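Local coordinates for Two-component system sensor histidine kinase (Bacteroides thetaiotaomicron, PDB 3OTT), which probably senses saccharides through this extracellular part and, as a membrane-bound histidine kinase, probably uses ATP to phosphorylate a protein histidine and regulate transcription, at residues Asp287-Ile292 with Pro632-Leu637; Leu28-Ser31 with Ile35-Gly38; Gly353-Ala358 with Ser736-Ile741. All coordinates share one frame; numbering follows the deposited sequence.

Contact 1. Residues Asp287-Ile292 with Pro632-Leu637; sequences DQEHNI and PERPIL. With TBR (hexatantalum dodecabromide), chain D.
Glu289 and Arg634 bridge two irregular loops whose backbones stay well apart, the closest CA atoms being those of Glu289 and Pro632 at 11.1 Å. Only side chains close the gap: Glu289 OE2 faces Arg634 NE at 3.7 Å, a long salt bridge. Glu289 CG lies anti to its carbonyl carbon (chi1 -82°) and the chain runs extended beyond it, which carries OE2 out toward Arg634. The carboxylate and guanidinium planes stand 90° apart and the oxygen approaches obliquely, so the attraction is one of charge rather than of an aligned N-H. The guanidinium is held elsewhere, NH1 by Asp680 O and NH2 by Gln631 OE1, while Pro632 O lies 3.8 Å above one face, offset toward the rim. Glu289 OE1 is bonded to Ser684 OG. The loop carrying Glu289 is the hairpin turn between strands 281-286 and 292-296 of a beta-propeller blade, a type I turn from Asp287 to His290. Inside it Asp287 OD1 accepts Glu289 N at 2.9 Å, an Asx turn, and Asp287 OD2 takes Asn291 ND2 on its syn lone pair. Replacing Arg634 with an alanine is likely to leave the Glu289 carboxylate without this opposite charge and Asp680 O without this donor. Hexatantalum dodecabromide, a heavy-atom cluster of crystallography, sits between the loops: BR5 lies 3.8 Å from Arg634 CG, and BR1 is 3.6 Å from Gln288 O.

Contact 2. Residues Leu28-Ser31 with Ile35-Gly38; sequences LQDS and IWIG
The indole of Trp36 meets both Asp30 and Leu28 at its edge: Asp30 OD2 accepts from Trp36 NE1 at 2.6 Å, and Leu28 O lies in the ring plane. His54 brings a second ring against the indole, the planes at about 50°, and Leu76 of strand 75-79 touches the Trp36 side chain. The NE1 bond is short and nearly straight, reaching OD2 on its anti side, about 31° out of the carboxylate plane, while OD2 itself lies in the ring plane. With Asp30 CG set between its backbone N and carbonyl carbon (chi1 56°), the carboxylate turns back toward the indole; OD2 also forms a salt bridge with Arg660, and OD1 accepts from Glu32 N and Leu34 N. These residues belong to the beta hairpin of strands 24-29 and 35-39, the first two strands of a four-stranded propeller blade. Leu28 and Trp36 form an antiparallel hydrogen-bonded pair, with Leu28 N to Trp36 O and Trp36 N to Leu28 O both 2.9 Å. Gln29 and Ile35 are the adjoining non-hydrogen-bonded pair, on the opposite face of the sheet. There the side chains cross at a slant, Ile35 CD1 resting against the extended Gln29 chain, 3.9 Å from Gln29 CG, while the Gln29 amide bonds through OE1 to Gln288 N and through NE2 to Gly33 O.

Contact 3. Residues Gly353-Ala358 with Ser736-Ile741; sequences GERHDA and SNRPHI
Arg355 and Arg738 meet at the surface with their chains crossing at a slant and their guanidinium planes 43° apart, which is neither a parallel stack nor a T-shaped one. The touching end of Arg738 is NH2, which comes within 3.4 Å of Arg355 NE. Both atoms are donors, so this is a meeting of like charges without a bond. Seen from Arg738, Arg355 lies at the guanidinium edge, and its aliphatic part shares the contact: Arg355 CG is 3.8 Å from Arg738 NH2. The bend of Arg738 at its second torsion (chi2 -92°) turns the chain across the gap to reach that neighbour. Glu354 adds an opposite charge, its OE1 4.5 Å from Arg738 NH1 but well out of the guanidinium plane, and it probably offsets part of the crowding of positive charge. Each arginine stands on a locally ordered turn. Arg738 N gives a straight bond of 2.8 Å to Ser736 OG, an ST turn, and that hydroxyl is also bonded to Glu633 OE1. On the other side, Asp350 receives the backbone N atoms of Glu354 and Arg355 on its two carboxylate oxygens, and an inverse gamma turn centred on His356 follows. The contact brings the loop between strands 344-348 and 359-361, the last two strands of a propeller blade, against the loop leading into strand 740-746, which runs between strands 664-667 and 720-728 in a sheet of the C-terminal beta-sandwich.

Three parts of the chain converge here: a seven-bladed propeller of strands 13-15 to 300-303, a second of strands 310-313 to 618-623, and the C-terminal beta-sandwich. Contact 2 lies within one blade of the first; contact 1 ties the neighbouring, ring-closing blade to the approach to the sandwich, and contact 3 sets the second propeller against the sandwich itself. Centres of contacts 1 and 2 are 12 Å apart, of 1 and 3 15 Å, and of 2 and 3 23 Å. Contact 2 closes before contact 1 opens, whereas contacts 1 and 3 alternate along the chain. All three contribute residues to the cluster pocket, which therefore marks the junction of the domains.

Contact 1. Residues Asp287-Ile292 with Pro632-Leu637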
# COMPACT_ATOMS: atom_id res chain seq x y z
N ASP B 287 -1.08 -9.00 -19.53
CA ASP B 287 -0.85 -7.57 -19.46
C ASP B 287 -1.61 -7.03 -18.27
O ASP B 287 -2.32 -7.78 -17.63
CB ASP B 287 -1.23 -6.82 -20.77
CG ASP B 287 -2.72 -6.89 -21.12
OD1 ASP B 287 -3.55 -7.25 -20.24
OD2 ASP B 287 -3.09 -6.56 -22.30
N GLN B 288 -1.48 -5.74 -18.02
CA GLN B 288 -2.16 -5.06 -16.89
C GLN B 288 -3.69 -5.21 -16.88
O GLN B 288 -4.33 -4.99 -15.87
CB GLN B 288 -1.76 -3.58 -16.85
CG GLN B 288 -0.35 -3.36 -16.28
CD GLN B 288 -0.22 -3.85 -14.81
OE1 GLN B 288 -1.20 -3.83 -14.04
NE2 GLN B 288 0.98 -4.28 -14.43
N GLU B 289 -4.27 -5.53 -18.03
CA GLU B 289 -5.71 -5.72 -18.12
C GLU B 289 -6.06 -7.20 -18.15
O GLU B 289 -7.21 -7.53 -18.45
CB GLU B 289 -6.24 -5.09 -19.39
CG GLU B 289 -6.46 -3.62 -19.30
CD GLU B 289 -6.81 -2.97 -20.67
OE1 GLU B 289 -6.40 -3.48 -21.76
OE2 GLU B 289 -7.50 -1.93 -20.65
N HIS B 290 -5.06 -8.05 -17.91
CA HIS B 290 -5.18 -9.49 -17.89
C HIS B 290 -5.42 -10.10 -19.27
O HIS B 290 -5.78 -11.30 -19.37
CB HIS B 290 -6.34 -9.94 -16.95
CG HIS B 290 -6.32 -9.27 -15.61
ND1 HIS B 290 -5.29 -9.44 -14.71
CD2 HIS B 290 -7.20 -8.42 -15.02
CE1 HIS B 290 -5.52 -8.72 -13.62
NE2 HIS B 290 -6.68 -8.10 -13.78
N ASN B 291 -5.26 -9.33 -20.34
CA ASN B 291 -5.25 -9.97 -21.67
C ASN B 291 -4.00 -10.86 -21.69
O ASN B 291 -2.98 -10.48 -21.12
CB ASN B 291 -5.16 -8.94 -22.80
CG ASN B 291 -6.27 -7.93 -22.76
OD1 ASN B 291 -7.44 -8.29 -22.64
ND2 ASN B 291 -5.92 -6.66 -22.80
N ILE B 292 -4.08 -12.01 -22.35
CA ILE B 292 -2.96 -12.94 -22.54
C ILE B 292 -2.40 -12.79 -23.95
O ILE B 292 -3.10 -13.01 -24.92
CB ILE B 292 -3.50 -14.35 -22.47
CG1 ILE B 292 -4.19 -14.59 -21.10
CG2 ILE B 292 -2.45 -15.38 -22.78
CD1 ILE B 292 -3.35 -14.18 -19.86
N PRO B 632 -13.25 1.57 -18.82
CA PRO B 632 -12.79 2.83 -18.25
C PRO B 632 -12.29 3.72 -19.37
O PRO B 632 -11.83 3.22 -20.40
CB PRO B 632 -11.61 2.42 -17.36
CG PRO B 632 -11.12 1.09 -17.95
CD PRO B 632 -12.41 0.43 -18.36
N GLU B 633 -12.41 5.02 -19.20
CA GLU B 633 -11.90 5.92 -20.21
C GLU B 633 -10.36 5.83 -20.18
O GLU B 633 -9.74 5.79 -19.12
CB GLU B 633 -12.47 7.34 -20.06
CG GLU B 633 -12.40 8.16 -21.38
CD GLU B 633 -13.31 9.41 -21.44
OE1 GLU B 633 -12.82 10.48 -21.88
OE2 GLU B 633 -14.52 9.32 -21.08
N ARG B 634 -9.78 5.65 -21.36
CA ARG B 634 -8.37 5.70 -21.51
C ARG B 634 -7.92 6.94 -22.32
O ARG B 634 -8.63 7.37 -23.24
CB ARG B 634 -7.89 4.41 -22.17
CG ARG B 634 -7.85 3.22 -21.20
CD ARG B 634 -7.52 1.92 -21.93
NE ARG B 634 -8.74 1.17 -22.17
CZ ARG B 634 -9.48 1.20 -23.27
NH1 ARG B 634 -9.13 1.93 -24.32
NH2 ARG B 634 -10.58 0.46 -23.32
N PRO B 635 -6.76 7.51 -21.96
CA PRO B 635 -6.22 8.64 -22.71
C PRO B 635 -5.85 8.28 -24.16
O PRO B 635 -5.39 7.17 -24.43
CB PRO B 635 -4.95 9.01 -21.95
CG PRO B 635 -4.56 7.71 -21.23
CD PRO B 635 -5.90 7.12 -20.82
N ILE B 636 -6.03 9.24 -25.05
CA ILE B 636 -5.60 9.12 -26.43
C ILE B 636 -4.12 9.45 -26.47
O ILE B 636 -3.73 10.39 -25.85
CB ILE B 636 -6.34 10.17 -27.25
CG1 ILE B 636 -7.84 10.01 -27.03
CG2 ILE B 636 -5.89 10.23 -28.73
CD1 ILE B 636 -8.63 11.19 -27.65
N LEU B 637 -3.32 8.66 -27.18
CA LEU B 637 -1.92 8.88 -27.47
C LEU B 637 -1.72 9.00 -28.98
O LEU B 637 -2.45 8.43 -29.79
CB LEU B 637 -1.08 7.66 -27.13
CG LEU B 637 -0.80 7.07 -25.74
CD1 LEU B 637 -2.06 6.56 -25.05
CD2 LEU B 637 0.19 5.89 -25.92
TA1 TBR D . -4.39 0.50 -15.03
TA2 TBR D . -4.27 0.78 -17.76
TA3 TBR D . -6.04 2.43 -16.24
TA4 TBR D . -3.75 3.50 -17.49
TA5 TBR D . -3.86 3.20 -14.72
TA6 TBR D . -2.18 1.55 -16.20
BR1 TBR D . -4.91 -1.52 -16.59
BR2 TBR D . -6.94 0.62 -14.51
BR3 TBR D . -4.18 1.57 -12.70
BR4 TBR D . -2.02 -0.34 -14.41
BR5 TBR D . -6.80 0.96 -18.28
BR6 TBR D . -6.28 4.14 -14.31
BR7 TBR D . -3.26 5.47 -15.84
BR8 TBR D . -1.17 3.39 -17.76
BR9 TBR D . -3.94 2.35 -19.82
BRA TBR D . -6.14 4.53 -17.81
BRB TBR D . -1.30 3.03 -14.25
BRC TBR D . -1.92 -0.18 -18.14

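Contact 2. Residues Leu28-Ser31 with Ile35-Gly38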
# COMPACT_ATOMS: atom_id res chain seq x y z
N LEU B 28 6.77 -6.67 -23.46
CA LEU B 28 6.88 -5.76 -22.31
C LEU B 28 5.76 -4.79 -22.43
O LEU B 28 5.27 -4.54 -23.51
CB LEU B 28 8.21 -5.02 -22.36
CG LEU B 28 9.40 -5.95 -22.27
CD1 LEU B 28 10.70 -5.25 -22.67
CD2 LEU B 28 9.46 -6.53 -20.83
N GLN B 29 5.35 -4.22 -21.32
CA GLN B 29 4.34 -3.19 -21.33
C GLN B 29 4.86 -2.04 -20.47
O GLN B 29 5.14 -2.25 -19.28
CB GLN B 29 3.06 -3.72 -20.72
CG GLN B 29 1.92 -2.77 -20.92
CD GLN B 29 0.58 -3.31 -20.44
OE1 GLN B 29 0.52 -4.11 -19.49
NE2 GLN B 29 -0.51 -2.85 -21.07
N ASP B 30 5.04 -0.86 -21.07
CA ASP B 30 5.55 0.30 -20.32
C ASP B 30 4.50 0.83 -19.35
O ASP B 30 3.34 0.37 -19.38
CB ASP B 30 6.13 1.40 -21.24
CG ASP B 30 5.11 1.92 -22.33
OD1 ASP B 30 3.99 2.36 -21.99
OD2 ASP B 30 5.48 2.00 -23.53
N SER B 31 4.88 1.80 -18.51
CA SER B 31 4.03 2.18 -17.36
C SER B 31 2.83 3.00 -17.83
O SER B 31 2.01 3.38 -17.03
CB SER B 31 4.82 3.01 -16.33
OG SER B 31 5.53 4.05 -17.02
N ILE B 35 2.20 -1.82 -25.57
CA ILE B 35 2.87 -3.11 -25.73
C ILE B 35 4.06 -3.07 -26.68
O ILE B 35 3.95 -2.56 -27.80
CB ILE B 35 1.86 -4.11 -26.24
CG1 ILE B 35 0.75 -4.27 -25.19
CG2 ILE B 35 2.54 -5.40 -26.58
CD1 ILE B 35 1.17 -5.10 -24.02
N TRP B 36 5.17 -3.62 -26.23
CA TRP B 36 6.39 -3.78 -26.99
C TRP B 36 6.66 -5.26 -27.21
O TRP B 36 6.41 -6.08 -26.31
CB TRP B 36 7.58 -3.16 -26.22
CG TRP B 36 7.38 -1.68 -25.97
CD1 TRP B 36 6.70 -1.10 -24.90
CD2 TRP B 36 7.84 -0.60 -26.76
NE1 TRP B 36 6.71 0.25 -25.01
CE2 TRP B 36 7.42 0.59 -26.14
CE3 TRP B 36 8.60 -0.51 -27.94
CZ2 TRP B 36 7.70 1.85 -26.67
CZ3 TRP B 36 8.88 0.74 -28.46
CH2 TRP B 36 8.41 1.90 -27.84
N ILE B 37 7.24 -5.60 -28.37
CA ILE B 37 7.36 -6.96 -28.87
C ILE B 37 8.80 -7.22 -29.32
O ILE B 37 9.32 -6.53 -30.18
CB ILE B 37 6.36 -7.16 -30.12
CG1 ILE B 37 4.92 -6.77 -29.76
CG2 ILE B 37 6.43 -8.57 -30.73
CD1 ILE B 37 3.96 -6.49 -31.02
N GLY B 38 9.47 -8.20 -28.73
CA GLY B 38 10.77 -8.61 -29.25
C GLY B 38 10.56 -9.69 -30.30
O GLY B 38 9.82 -10.64 -30.10

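Contact 3. Residues Gly353-Ala358 with Ser736-Ile741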
# COMPACT_ATOMS: atom_id res chain seq x y z
N GLY B 353 -9.37 6.84 -10.58
CA GLY B 353 -8.36 7.40 -9.69
C GLY B 353 -7.10 7.96 -10.34
O GLY B 353 -6.07 8.12 -9.65
N GLU B 354 -7.15 8.27 -11.64
CA GLU B 354 -6.00 8.85 -12.36
C GLU B 354 -5.51 10.18 -11.77
O GLU B 354 -4.31 10.41 -11.67
CB GLU B 354 -6.32 9.03 -13.83
CG GLU B 354 -6.80 7.78 -14.45
CD GLU B 354 -7.28 7.97 -15.87
OE1 GLU B 354 -6.50 8.55 -16.69
OE2 GLU B 354 -8.41 7.51 -16.17
N ARG B 355 -6.43 11.06 -11.41
CA ARG B 355 -6.09 12.23 -10.60
C ARG B 355 -5.97 11.70 -9.19
O ARG B 355 -6.96 11.14 -8.66
CB ARG B 355 -7.19 13.28 -10.67
CG ARG B 355 -7.90 13.34 -12.01
CD ARG B 355 -8.80 14.54 -12.10
NE ARG B 355 -9.96 14.24 -12.95
CZ ARG B 355 -11.16 14.81 -12.82
NH1 ARG B 355 -11.38 15.72 -11.87
NH2 ARG B 355 -12.14 14.46 -13.65
N HIS B 356 -4.81 11.84 -8.56
CA HIS B 356 -4.59 11.16 -7.27
C HIS B 356 -5.01 12.12 -6.15
O HIS B 356 -4.19 12.62 -5.38
CB HIS B 356 -3.14 10.65 -7.14
CG HIS B 356 -2.73 9.66 -8.21
ND1 HIS B 356 -3.25 8.39 -8.29
CD2 HIS B 356 -1.84 9.77 -9.23
CE1 HIS B 356 -2.70 7.75 -9.32
NE2 HIS B 356 -1.84 8.57 -9.91
N ASP B 357 -6.32 12.35 -6.07
CA ASP B 357 -6.91 13.46 -5.30
C ASP B 357 -8.03 12.98 -4.37
O ASP B 357 -8.97 13.72 -4.08
CB ASP B 357 -7.46 14.54 -6.25
CG ASP B 357 -8.64 14.05 -7.11
OD1 ASP B 357 -9.09 14.87 -7.93
OD2 ASP B 357 -9.13 12.89 -6.99
N ALA B 358 -7.93 11.74 -3.93
CA ALA B 358 -8.88 11.18 -2.97
C ALA B 358 -8.64 11.83 -1.62
O ALA B 358 -7.50 12.10 -1.24
CB ALA B 358 -8.69 9.70 -2.87
N SER B 736 -15.83 14.01 -26.03
CA SER B 736 -15.39 14.06 -24.64
C SER B 736 -14.63 15.35 -24.32
O SER B 736 -14.24 16.12 -25.22
CB SER B 736 -14.48 12.88 -24.32
OG SER B 736 -13.61 13.23 -23.25
N ASN B 737 -14.41 15.58 -23.02
CA ASN B 737 -13.66 16.75 -22.56
C ASN B 737 -12.27 16.36 -22.01
O ASN B 737 -11.68 17.09 -21.22
CB ASN B 737 -14.52 17.67 -21.63
CG ASN B 737 -14.92 17.00 -20.30
OD1 ASN B 737 -15.25 15.82 -20.23
ND2 ASN B 737 -14.90 17.79 -19.23
N ARG B 738 -11.77 15.21 -22.46
CA ARG B 738 -10.35 14.83 -22.38
C ARG B 738 -9.76 14.74 -23.79
O ARG B 738 -9.41 13.66 -24.28
CB ARG B 738 -10.14 13.48 -21.66
CG ARG B 738 -10.30 13.53 -20.14
CD ARG B 738 -8.98 13.80 -19.41
NE ARG B 738 -9.13 13.73 -17.94
CZ ARG B 738 -8.18 13.33 -17.11
NH1 ARG B 738 -7.00 12.94 -17.60
NH2 ARG B 738 -8.39 13.30 -15.78
N PRO B 739 -9.65 15.89 -24.45
CA PRO B 739 -9.05 15.82 -25.77
C PRO B 739 -7.53 15.69 -25.65
O PRO B 739 -6.94 16.09 -24.64
CB PRO B 739 -9.43 17.15 -26.42
CG PRO B 739 -10.15 17.96 -25.34
CD PRO B 739 -9.90 17.29 -24.05
N HIS B 740 -6.93 15.07 -26.65
CA HIS B 740 -5.50 15.22 -26.89
C HIS B 740 -5.25 16.46 -27.74
O HIS B 740 -5.87 16.65 -28.77
CB HIS B 740 -4.95 14.01 -27.62
CG HIS B 740 -3.47 13.93 -27.60
ND1 HIS B 740 -2.77 13.48 -26.50
CD2 HIS B 740 -2.54 14.23 -28.53
CE1 HIS B 740 -1.48 13.51 -26.76
NE2 HIS B 740 -1.31 13.95 -27.99
N ILE B 741 -4.31 17.28 -27.27
CA ILE B 741 -3.92 18.55 -27.92
C ILE B 741 -2.45 18.50 -28.36
O ILE B 741 -1.59 18.10 -27.59
CB ILE B 741 -4.18 19.72 -26.94
CG1 ILE B 741 -5.68 20.06 -26.93
CG2 ILE B 741 -3.32 20.93 -27.27
CD1 ILE B 741 -6.17 20.60 -25.62